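Local coordinates for protein tRNA delta(2)-isopentenylpyrophosphate transferase (Bacillus halodurans, PDB 3EXA) that probably transfers a dimethylallyl group from dimethylallyl diphosphate onto adenine 37 of tRNAs that read codons beginning with uridine, giving N6-dimethylallyladenosine, at residues A[125-130]-A[161-166]; A[243-248]-A[264-269]; A[226-231]-A[249-254]. All blocks are in the same frame, centred on the assembly; numbering follows the deposited sequence.

Contact 1 (A[125-130]-A[161-166]); sequences HELEAF and RVIRAL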
loop_
_atom_site.group_PDB
_atom_site.type_symbol
_atom_site.label_atom_id
_atom_site.label_comp_id
_atom_site.label_asym_id
_atom_site.label_seq_id
_atom_site.Cartn_x
_atom_site.Cartn_y
_atom_site.Cartn_z
ATOM N N HIS A 125 11.991 0.627 7.609
ATOM C CA HIS A 125 13.008 1.325 8.389
ATOM C C HIS A 125 13.765 0.286 9.225
ATOM O O HIS A 125 14.984 0.362 9.379
ATOM C CB HIS A 125 12.345 2.349 9.314
ATOM C CG HIS A 125 13.310 3.145 10.140
ATOM N ND1 HIS A 125 12.971 3.688 11.360
ATOM C CD2 HIS A 125 14.598 3.508 9.915
ATOM C CE1 HIS A 125 14.005 4.347 11.852
ATOM N NE2 HIS A 125 15.004 4.253 10.993
ATOM N N GLU A 126 13.029 -0.687 9.758
ATOM C CA GLU A 126 13.614 -1.745 10.579
ATOM C C GLU A 126 14.624 -2.572 9.791
ATOM O O GLU A 126 15.691 -2.902 10.301
ATOM C CB GLU A 126 12.506 -2.654 11.105
ATOM C CG GLU A 126 12.971 -3.853 11.911
ATOM C CD GLU A 126 11.803 -4.710 12.364
ATOM O OE1 GLU A 126 10.867 -4.155 12.985
ATOM O OE2 GLU A 126 11.821 -5.935 12.101
ATOM N N LEU A 127 14.278 -2.911 8.552
ATOM C CA LEU A 127 15.171 -3.700 7.718
ATOM C C LEU A 127 16.426 -2.922 7.337
ATOM O O LEU A 127 17.527 -3.475 7.326
ATOM C CB LEU A 127 14.462 -4.160 6.447
ATOM C CG LEU A 127 13.276 -5.096 6.677
ATOM C CD1 LEU A 127 12.620 -5.412 5.349
ATOM C CD2 LEU A 127 13.749 -6.359 7.372
ATOM N N GLU A 128 16.271 -1.640 7.027
ATOM C CA GLU A 128 17.424 -0.842 6.649
ATOM C C GLU A 128 18.391 -0.770 7.821
ATOM O O GLU A 128 19.597 -0.950 7.647
ATOM C CB GLU A 128 16.970 0.548 6.187
ATOM C CG GLU A 128 16.117 0.457 4.913
ATOM C CD GLU A 128 15.502 1.775 4.487
ATOM O OE1 GLU A 128 15.013 2.522 5.362
ATOM O OE2 GLU A 128 15.481 2.053 3.269
ATOM N N ALA A 129 17.855 -0.543 9.017
ATOM C CA ALA A 129 18.667 -0.467 10.224
ATOM C C ALA A 129 19.340 -1.816 10.461
ATOM O O ALA A 129 20.469 -1.894 10.947
ATOM C CB ALA A 129 17.791 -0.103 11.419
ATOM N N PHE A 130 18.640 -2.882 10.101
ATOM C CA PHE A 130 19.166 -4.222 10.275
ATOM C C PHE A 130 20.349 -4.469 9.349
ATOM O O PHE A 130 21.400 -4.959 9.776
ATOM C CB PHE A 130 18.077 -5.244 9.969
ATOM C CG PHE A 130 18.489 -6.656 10.221
ATOM C CD1 PHE A 130 18.212 -7.265 11.437
ATOM C CD2 PHE A 130 19.192 -7.371 9.255
ATOM C CE1 PHE A 130 18.626 -8.566 11.691
ATOM C CE2 PHE A 130 19.613 -8.678 9.501
ATOM C CZ PHE A 130 19.331 -9.277 10.721
ATOM N N ARG A 161 16.797 -5.367 -3.232
ATOM C CA ARG A 161 15.846 -6.364 -3.700
ATOM C C ARG A 161 15.487 -7.345 -2.577
ATOM O O ARG A 161 14.420 -7.953 -2.595
ATOM C CB ARG A 161 16.432 -7.107 -4.902
ATOM C CG ARG A 161 15.481 -8.072 -5.585
ATOM C CD ARG A 161 16.107 -8.621 -6.863
ATOM N NE ARG A 161 15.309 -9.689 -7.466
ATOM C CZ ARG A 161 15.600 -10.275 -8.625
ATOM N NH1 ARG A 161 16.671 -9.898 -9.314
ATOM N NH2 ARG A 161 14.820 -11.240 -9.095
ATOM N N VAL A 162 16.377 -7.492 -1.600
ATOM C CA VAL A 162 16.116 -8.378 -0.473
ATOM C C VAL A 162 15.144 -7.682 0.472
ATOM O O VAL A 162 14.249 -8.310 1.025
ATOM C CB VAL A 162 17.418 -8.730 0.273
ATOM C CG1 VAL A 162 17.108 -9.458 1.579
ATOM C CG2 VAL A 162 18.291 -9.600 -0.619
ATOM N N ILE A 163 15.307 -6.382 0.657
ATOM C CA ILE A 163 14.386 -5.662 1.526
ATOM C C ILE A 163 12.981 -5.721 0.926
ATOM O O ILE A 163 11.993 -5.863 1.639
ATOM C CB ILE A 163 14.806 -4.188 1.689
ATOM C CG1 ILE A 163 16.010 -4.108 2.632
ATOM C CG2 ILE A 163 13.633 -3.356 2.206
ATOM C CD1 ILE A 163 16.550 -2.730 2.824
ATOM N N ARG A 164 12.904 -5.603 -0.393
ATOM C CA ARG A 164 11.628 -5.642 -1.094
ATOM C C ARG A 164 10.923 -6.974 -0.837
ATOM O O ARG A 164 9.724 -7.011 -0.569
ATOM C CB ARG A 164 11.871 -5.447 -2.591
ATOM C CG ARG A 164 10.715 -5.847 -3.490
ATOM C CD ARG A 164 9.514 -4.929 -3.332
ATOM N NE ARG A 164 9.129 -4.329 -4.608
ATOM C CZ ARG A 164 8.834 -5.017 -5.708
ATOM N NH1 ARG A 164 8.877 -6.345 -5.706
ATOM N NH2 ARG A 164 8.499 -4.376 -6.820
ATOM N N ALA A 165 11.676 -8.066 -0.917
ATOM C CA ALA A 165 11.121 -9.400 -0.697
ATOM C C ALA A 165 10.558 -9.562 0.710
ATOM O O ALA A 165 9.490 -10.142 0.895
ATOM C CB ALA A 165 12.190 -10.455 -0.945
ATOM N N LEU A 166 11.279 -9.054 1.702
ATOM C CA LEU A 166 10.829 -9.171 3.078
ATOM C C LEU A 166 9.592 -8.313 3.352
ATOM O O LEU A 166 8.772 -8.659 4.201
ATOM C CB LEU A 166 11.961 -8.792 4.044
ATOM C CG LEU A 166 13.258 -9.627 3.966
ATOM C CD1 LEU A 166 14.398 -8.905 4.682
ATOM C CD2 LEU A 166 13.029 -10.998 4.576
#

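Contact 2 (A[243-248]-A[264-269]); sequences YKEMYD and KRNSRR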
loop_
_atom_site.group_PDB
_atom_site.type_symbol
_atom_site.label_atom_id
_atom_site.label_comp_id
_atom_site.label_asym_id
_atom_site.label_seq_id
_atom_site.Cartn_x
_atom_site.Cartn_y
_atom_site.Cartn_z
ATOM N N TYR A 243 -24.087 -6.239 -22.982
ATOM C CA TYR A 243 -23.676 -5.206 -23.945
ATOM C C TYR A 243 -22.442 -5.710 -24.700
ATOM O O TYR A 243 -22.180 -5.298 -25.826
ATOM C CB TYR A 243 -23.321 -3.864 -23.259
ATOM C CG TYR A 243 -24.508 -3.096 -22.706
ATOM C CD1 TYR A 243 -25.023 -3.400 -21.454
ATOM C CD2 TYR A 243 -25.169 -2.135 -23.474
ATOM C CE1 TYR A 243 -26.174 -2.786 -20.970
ATOM C CE2 TYR A 243 -26.328 -1.506 -23.009
ATOM C CZ TYR A 243 -26.827 -1.846 -21.751
ATOM O OH TYR A 243 -28.001 -1.299 -21.287
ATOM N N LYS A 244 -21.684 -6.605 -24.072
ATOM C CA LYS A 244 -20.489 -7.135 -24.708
ATOM C C LYS A 244 -20.842 -7.995 -25.925
ATOM O O LYS A 244 -20.161 -7.936 -26.937
ATOM C CB LYS A 244 -19.633 -7.929 -23.704
ATOM C CG LYS A 244 -20.176 -9.277 -23.300
ATOM C CD LYS A 244 -19.240 -10.014 -22.333
ATOM C CE LYS A 244 -19.971 -11.243 -21.771
ATOM N NZ LYS A 244 -19.168 -12.084 -20.835
ATOM N N GLU A 245 -21.919 -8.766 -25.850
ATOM C CA GLU A 245 -22.296 -9.594 -26.983
ATOM C C GLU A 245 -22.593 -8.730 -28.202
ATOM O O GLU A 245 -22.178 -9.046 -29.323
ATOM C CB GLU A 245 -23.512 -10.441 -26.653
ATOM C CG GLU A 245 -23.285 -11.428 -25.521
ATOM C CD GLU A 245 -23.435 -10.821 -24.140
ATOM O OE1 GLU A 245 -24.017 -9.714 -24.012
ATOM O OE2 GLU A 245 -22.988 -11.473 -23.169
HETATM N N MSE A 246 -23.308 -7.635 -27.994
HETATM C CA MSE A 246 -23.615 -6.747 -29.102
HETATM C C MSE A 246 -22.319 -6.126 -29.640
HETATM O O MSE A 246 -22.163 -5.947 -30.847
HETATM C CB MSE A 246 -24.599 -5.659 -28.661
HETATM C CG MSE A 246 -25.982 -6.194 -28.313
HETATM SE SE MSE A 246 -26.812 -7.237 -29.760
HETATM C CE MSE A 246 -26.700 -9.007 -28.947
ATOM N N TYR A 247 -21.377 -5.813 -28.757
ATOM C CA TYR A 247 -20.124 -5.234 -29.217
ATOM C C TYR A 247 -19.362 -6.178 -30.157
ATOM O O TYR A 247 -18.761 -5.733 -31.137
ATOM C CB TYR A 247 -19.250 -4.822 -28.033
ATOM C CG TYR A 247 -19.458 -3.389 -27.588
ATOM C CD1 TYR A 247 -18.364 -2.568 -27.326
ATOM C CD2 TYR A 247 -20.738 -2.849 -27.426
ATOM C CE1 TYR A 247 -18.523 -1.248 -26.914
ATOM C CE2 TYR A 247 -20.906 -1.519 -27.005
ATOM C CZ TYR A 247 -19.782 -0.729 -26.754
ATOM O OH TYR A 247 -19.897 0.585 -26.350
ATOM N N ASP A 248 -19.370 -7.477 -29.878
ATOM C CA ASP A 248 -18.700 -8.405 -30.790
ATOM C C ASP A 248 -19.399 -8.329 -32.145
ATOM O O ASP A 248 -18.749 -8.357 -33.189
ATOM C CB ASP A 248 -18.757 -9.842 -30.268
ATOM C CG ASP A 248 -17.762 -10.092 -29.162
ATOM O OD1 ASP A 248 -16.543 -9.915 -29.386
ATOM O OD2 ASP A 248 -18.194 -10.468 -28.058
ATOM N N LYS A 264 -28.187 -14.920 -24.649
ATOM C CA LYS A 264 -29.128 -15.737 -23.911
ATOM C C LYS A 264 -28.395 -16.742 -23.032
ATOM O O LYS A 264 -28.725 -16.921 -21.855
ATOM C CB LYS A 264 -30.060 -16.469 -24.871
ATOM C CG LYS A 264 -31.144 -15.573 -25.478
ATOM C CD LYS A 264 -32.002 -16.335 -26.489
ATOM C CE LYS A 264 -33.182 -15.497 -26.979
ATOM N NZ LYS A 264 -34.082 -16.264 -27.887
ATOM N N ARG A 265 -27.396 -17.393 -23.617
ATOM C CA ARG A 265 -26.606 -18.383 -22.915
ATOM C C ARG A 265 -25.889 -17.737 -21.738
ATOM O O ARG A 265 -26.003 -18.206 -20.603
ATOM C CB ARG A 265 -25.615 -19.015 -23.890
ATOM C CG ARG A 265 -24.710 -20.071 -23.291
ATOM C CD ARG A 265 -24.424 -21.161 -24.326
ATOM N NE ARG A 265 -24.103 -20.600 -25.638
ATOM C CZ ARG A 265 -23.058 -19.813 -25.882
ATOM N NH1 ARG A 265 -22.844 -19.345 -27.107
ATOM N NH2 ARG A 265 -22.220 -19.496 -24.903
ATOM N N ASN A 266 -25.163 -16.650 -21.990
ATOM C CA ASN A 266 -24.469 -15.981 -20.896
ATOM C C ASN A 266 -25.458 -15.527 -19.823
ATOM O O ASN A 266 -25.135 -15.563 -18.639
ATOM C CB ASN A 266 -23.678 -14.769 -21.393
ATOM C CG ASN A 266 -22.585 -15.143 -22.366
ATOM O OD1 ASN A 266 -22.053 -16.250 -22.323
ATOM N ND2 ASN A 266 -22.235 -14.214 -23.245
ATOM N N SER A 267 -26.655 -15.102 -20.225
ATOM C CA SER A 267 -27.650 -14.661 -19.251
ATOM C C SER A 267 -28.097 -15.818 -18.359
ATOM O O SER A 267 -28.331 -15.634 -17.161
ATOM C CB SER A 267 -28.879 -14.057 -19.942
ATOM O OG SER A 267 -28.596 -12.788 -20.508
ATOM N N ARG A 268 -28.229 -17.007 -18.943
ATOM C CA ARG A 268 -28.637 -18.174 -18.175
ATOM C C ARG A 268 -27.496 -18.616 -17.263
ATOM O O ARG A 268 -27.720 -18.939 -16.097
ATOM C CB ARG A 268 -29.026 -19.334 -19.098
ATOM C CG ARG A 268 -30.292 -19.101 -19.912
ATOM C CD ARG A 268 -30.684 -20.390 -20.617
ATOM N NE ARG A 268 -29.585 -20.926 -21.411
ATOM C CZ ARG A 268 -29.408 -20.687 -22.709
ATOM N NH1 ARG A 268 -30.262 -19.918 -23.369
ATOM N NH2 ARG A 268 -28.383 -21.224 -23.353
ATOM N N ARG A 269 -26.279 -18.617 -17.805
ATOM C CA ARG A 269 -25.081 -19.010 -17.058
ATOM C C ARG A 269 -24.865 -18.101 -15.856
ATOM O O ARG A 269 -24.392 -18.537 -14.804
ATOM C CB ARG A 269 -23.843 -18.910 -17.952
ATOM C CG ARG A 269 -22.979 -20.152 -18.005
ATOM C CD ARG A 269 -23.458 -21.085 -19.103
ATOM N NE ARG A 269 -22.387 -21.440 -20.029
ATOM C CZ ARG A 269 -21.739 -20.577 -20.806
ATOM N NH1 ARG A 269 -20.779 -21.009 -21.613
ATOM N NH2 ARG A 269 -22.046 -19.286 -20.783
#

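Contact 3 (A[226-231]-A[249-254]); sequences KLYDRG and YLDGNV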
loop_
_atom_site.group_PDB
_atom_site.type_symbol
_atom_site.label_atom_id
_atom_site.label_comp_id
_atom_site.label_asym_id
_atom_site.label_seq_id
_atom_site.Cartn_x
_atom_site.Cartn_y
_atom_site.Cartn_z
ATOM N N LYS A 226 -25.523 3.240 -29.774
ATOM C CA LYS A 226 -25.324 4.605 -29.298
ATOM C C LYS A 226 -24.077 4.684 -28.409
ATOM O O LYS A 226 -23.274 5.600 -28.554
ATOM C CB LYS A 226 -26.562 5.091 -28.542
ATOM C CG LYS A 226 -27.816 5.201 -29.408
ATOM C CD LYS A 226 -29.007 5.703 -28.596
ATOM C CE LYS A 226 -30.255 5.853 -29.457
ATOM N NZ LYS A 226 -31.445 6.280 -28.663
ATOM N N LEU A 227 -23.907 3.726 -27.501
ATOM C CA LEU A 227 -22.735 3.718 -26.633
ATOM C C LEU A 227 -21.480 3.462 -27.456
ATOM O O LEU A 227 -20.408 3.999 -27.173
ATOM C CB LEU A 227 -22.862 2.630 -25.578
ATOM C CG LEU A 227 -23.997 2.839 -24.572
ATOM C CD1 LEU A 227 -24.108 1.608 -23.699
ATOM C CD2 LEU A 227 -23.728 4.080 -23.724
ATOM N N TYR A 228 -21.629 2.629 -28.475
ATOM C CA TYR A 228 -20.536 2.258 -29.362
ATOM C C TYR A 228 -20.125 3.468 -30.190
ATOM O O TYR A 228 -18.943 3.796 -30.310
ATOM C CB TYR A 228 -21.021 1.147 -30.294
ATOM C CG TYR A 228 -19.934 0.416 -31.036
ATOM C CD1 TYR A 228 -19.258 -0.654 -30.442
ATOM C CD2 TYR A 228 -19.618 0.753 -32.352
ATOM C CE1 TYR A 228 -18.298 -1.381 -31.146
ATOM C CE2 TYR A 228 -18.663 0.041 -33.068
ATOM C CZ TYR A 228 -18.006 -1.028 -32.463
ATOM O OH TYR A 228 -17.071 -1.740 -33.173
ATOM N N ASP A 229 -21.127 4.131 -30.751
ATOM C CA ASP A 229 -20.897 5.302 -31.579
ATOM C C ASP A 229 -20.279 6.460 -30.814
ATOM O O ASP A 229 -19.531 7.245 -31.387
ATOM C CB ASP A 229 -22.207 5.758 -32.213
ATOM C CG ASP A 229 -22.066 6.056 -33.688
ATOM O OD1 ASP A 229 -23.047 6.550 -34.284
ATOM O OD2 ASP A 229 -20.981 5.793 -34.252
ATOM N N ARG A 230 -20.589 6.593 -29.529
ATOM C CA ARG A 230 -20.002 7.700 -28.794
ATOM C C ARG A 230 -18.577 7.375 -28.396
ATOM O O ARG A 230 -17.888 8.200 -27.800
ATOM C CB ARG A 230 -20.840 8.069 -27.563
ATOM C CG ARG A 230 -21.060 6.953 -26.573
ATOM C CD ARG A 230 -21.688 7.476 -25.284
ATOM N NE ARG A 230 -20.777 8.331 -24.518
ATOM C CZ ARG A 230 -21.028 8.768 -23.287
ATOM N NH1 ARG A 230 -22.161 8.430 -22.688
ATOM N NH2 ARG A 230 -20.150 9.533 -22.653
ATOM N N GLY A 231 -18.129 6.169 -28.736
ATOM C CA GLY A 231 -16.765 5.778 -28.423
ATOM C C GLY A 231 -16.504 5.076 -27.101
ATOM O O GLY A 231 -15.357 5.008 -26.673
ATOM N N TYR A 249 -20.727 -8.248 -32.127
ATOM C CA TYR A 249 -21.492 -8.145 -33.368
ATOM C C TYR A 249 -21.102 -6.865 -34.113
ATOM O O TYR A 249 -20.795 -6.897 -35.306
ATOM C CB TYR A 249 -23.002 -8.122 -33.086
ATOM C CG TYR A 249 -23.812 -7.562 -34.241
ATOM C CD1 TYR A 249 -23.892 -8.246 -35.458
ATOM C CD2 TYR A 249 -24.459 -6.323 -34.137
ATOM C CE1 TYR A 249 -24.590 -7.716 -36.541
ATOM C CE2 TYR A 249 -25.161 -5.782 -35.218
ATOM C CZ TYR A 249 -25.219 -6.488 -36.417
ATOM O OH TYR A 249 -25.890 -5.980 -37.501
ATOM N N LEU A 250 -21.123 -5.744 -33.398
ATOM C CA LEU A 250 -20.778 -4.446 -33.975
ATOM C C LEU A 250 -19.347 -4.430 -34.523
ATOM O O LEU A 250 -19.059 -3.729 -35.488
ATOM C CB LEU A 250 -20.960 -3.352 -32.914
ATOM C CG LEU A 250 -22.215 -2.472 -32.901
ATOM C CD1 LEU A 250 -23.377 -3.126 -33.612
ATOM C CD2 LEU A 250 -22.554 -2.151 -31.451
ATOM N N ASP A 251 -18.461 -5.199 -33.890
ATOM C CA ASP A 251 -17.069 -5.312 -34.313
ATOM C C ASP A 251 -17.014 -6.211 -35.539
ATOM O O ASP A 251 -16.004 -6.253 -36.238
ATOM C CB ASP A 251 -16.207 -5.952 -33.219
ATOM C CG ASP A 251 -15.777 -4.970 -32.148
ATOM O OD1 ASP A 251 -15.207 -5.431 -31.132
ATOM O OD2 ASP A 251 -15.994 -3.747 -32.321
ATOM N N GLY A 252 -18.091 -6.954 -35.773
ATOM C CA GLY A 252 -18.148 -7.843 -36.917
ATOM C C GLY A 252 -17.455 -9.170 -36.691
ATOM O O GLY A 252 -17.053 -9.835 -37.645
ATOM N N ASN A 253 -17.327 -9.564 -35.429
ATOM C CA ASN A 253 -16.674 -10.819 -35.062
ATOM C C ASN A 253 -17.654 -11.982 -34.996
ATOM O O ASN A 253 -17.255 -13.142 -35.039
ATOM C CB ASN A 253 -15.993 -10.678 -33.697
ATOM C CG ASN A 253 -14.756 -9.792 -33.738
ATOM O OD1 ASN A 253 -14.327 -9.275 -32.706
ATOM N ND2 ASN A 253 -14.174 -9.625 -34.917
ATOM N N VAL A 254 -18.938 -11.662 -34.875
ATOM C CA VAL A 254 -19.981 -12.674 -34.785
ATOM C C VAL A 254 -21.243 -12.157 -35.471
ATOM O O VAL A 254 -21.474 -10.950 -35.517
ATOM C CB VAL A 254 -20.323 -12.997 -33.292
ATOM C CG1 VAL A 254 -19.112 -13.627 -32.588
ATOM C CG2 VAL A 254 -20.744 -11.713 -32.567
#

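Contact 1 (A[125-130]-A[161-166])
L127 of helix 121-133 meets I163 and L166 of helix 159-171 inside the small all-helical domain inserted into the P-loop core of this IPP transferase. The two segments run roughly antiparallel, 141° between their directions, and their axes approach to 10.3 Å. The tight part is built round one leucine. With CG opposite its own carbonyl carbon (chi1 -63°), L127 spreads its methyls over the other helix: CD1 lies 3.7 Å from L166 CB and 3.9 Å from I163 CG2, close to the backbone oxygen of I163 as well. L127 CD2 touches L166 CD1 at 3.8 Å, the two side chains set at a slant. L139 and L143 of helix 136-144 pack on L166 on this buried, largely apolar side. The far sides are different: E126 and A129 turn to solvent on one helix and R161 on the other, while R164 NH1 bonds to the backbone oxygen of T172 of the second subunit. E128 is buried too, and V74 of the second subunit packs on it. Its OE2 forms a salt bridge with R160, and only its aliphatic part packs here, the extended chain meeting I163 at about a right angle with E128 CG 3.8 Å from I163 CD1.

Contact 2 (A[243-248]-A[264-269])
The carboxylate of E245 and the carboxamide of N266 approach from opposite directions, their planes 46° apart, and meet through one hydrogen bond. N266 ND2 donates to E245 OE2 at 2.8 Å, with an N-H...O angle of 161°. The acceptor stays close to the amide plane and receives the proton on its anti lone pair, the one turned away from the other oxygen. At the other end of the amide, N266 OD1 lies in the plane of the R269 guanidinium, at its edge, where R269 NH2 makes a weak bond of 3.4 Å; R265 CG sits over one face of that guanidinium. Both bonds agree with the modelled orientation of the amide, the one to E245 carrying most of the weight. A bend at chi2 (82°) turns the E245 carboxylate toward the start of helix 244-251, just after the N-cap position held by Y243, and leaves OE2 directed at N266; that helix end would probably stabilise the negative charge. The extended chain of K244 runs at a slant past N266, CE 4.0 Å from N266 ND2. K244 belongs to a region that by similarity interacts with substrate tRNA, and the side chain of N266 is about 11 Å from that of T12, in the predicted ATP-binding P-loop. The pair thus links the first turn of helix 244-251 to the middle of the long helix 256-279. M246 continues the join onto A259 and onto helix 220-229 through I221 and A224, while S267 and R268 carry helix 256-279 against helix 201-218.

Contact 3 (A[226-231]-A[249-254])
Y228 reaches L250 and D251 because its first torsion (chi1 -166°) puts the ring opposite the backbone N and carries it out toward helix 244-251, one face to L250. L250 meets it with a distorted side chain: chi1 is -100° and chi2 is also far from staggered, which turns CD2 toward the root of the ring, beside CB that the backbone already places over it. L250 CB stands 3.8 Å from the centroid of the Y228 ring, nearly on its normal, a CH-pi contact over one face. Farther back, L250 CD2 touches Y228 CG at 3.7 Å, so the leucine spans the ring from its hydroxyl half to its root, the two side chains pointing opposite ways as they pass. At the hydroxyl end, D251 OD2 comes to the ring edge in plane and accepts a hydrogen bond from Y228 OH; the modelled 2.4 Å is too short for its exact length to be trusted. Ring and carboxylate planes lie 57° apart. Both segments are helix C-termini, each ended by a Schellman motif with a glycine of positive phi: G231 N bonds back to Y228 O at 3.0 Å, and G252 N to Y249 O at 2.7 Å. The contact therefore sets the last turn of helix 220-229 beside that of helix 244-251, where the helix end would be expected to disfavour a negative charge. R233 may offset this through a salt bridge to D251 OD1, while OD2 is the oxygen turned to Y228. The ring of Y247, one turn earlier on helix 244-251, adds an edge-to-face contact with Y228, while crystal neighbours also touch Y228, L250 and D251.

In the fold
From the N terminus, the chain first builds most of the parallel P-loop sheet, then leaves after helix 102-110 for the helical insertion. Contact 1 closes a loop of 30 residues there, tying helix 121-133 to helix 159-171, before strand 191-198 returns to the sheet. Both other contacts come after contact 1 has closed, their nearest atoms about 32 Å from it. Segment 226-231 opens contact 3 and 243-248 opens contact 2; 249-254 then closes contact 3 before 264-269 closes contact 2, so the two cross. Both use helix 244-251, joining it to helix 220-229 and helix 256-279, and they touch where D248 O probably accepts a hydrogen bond from N253 N.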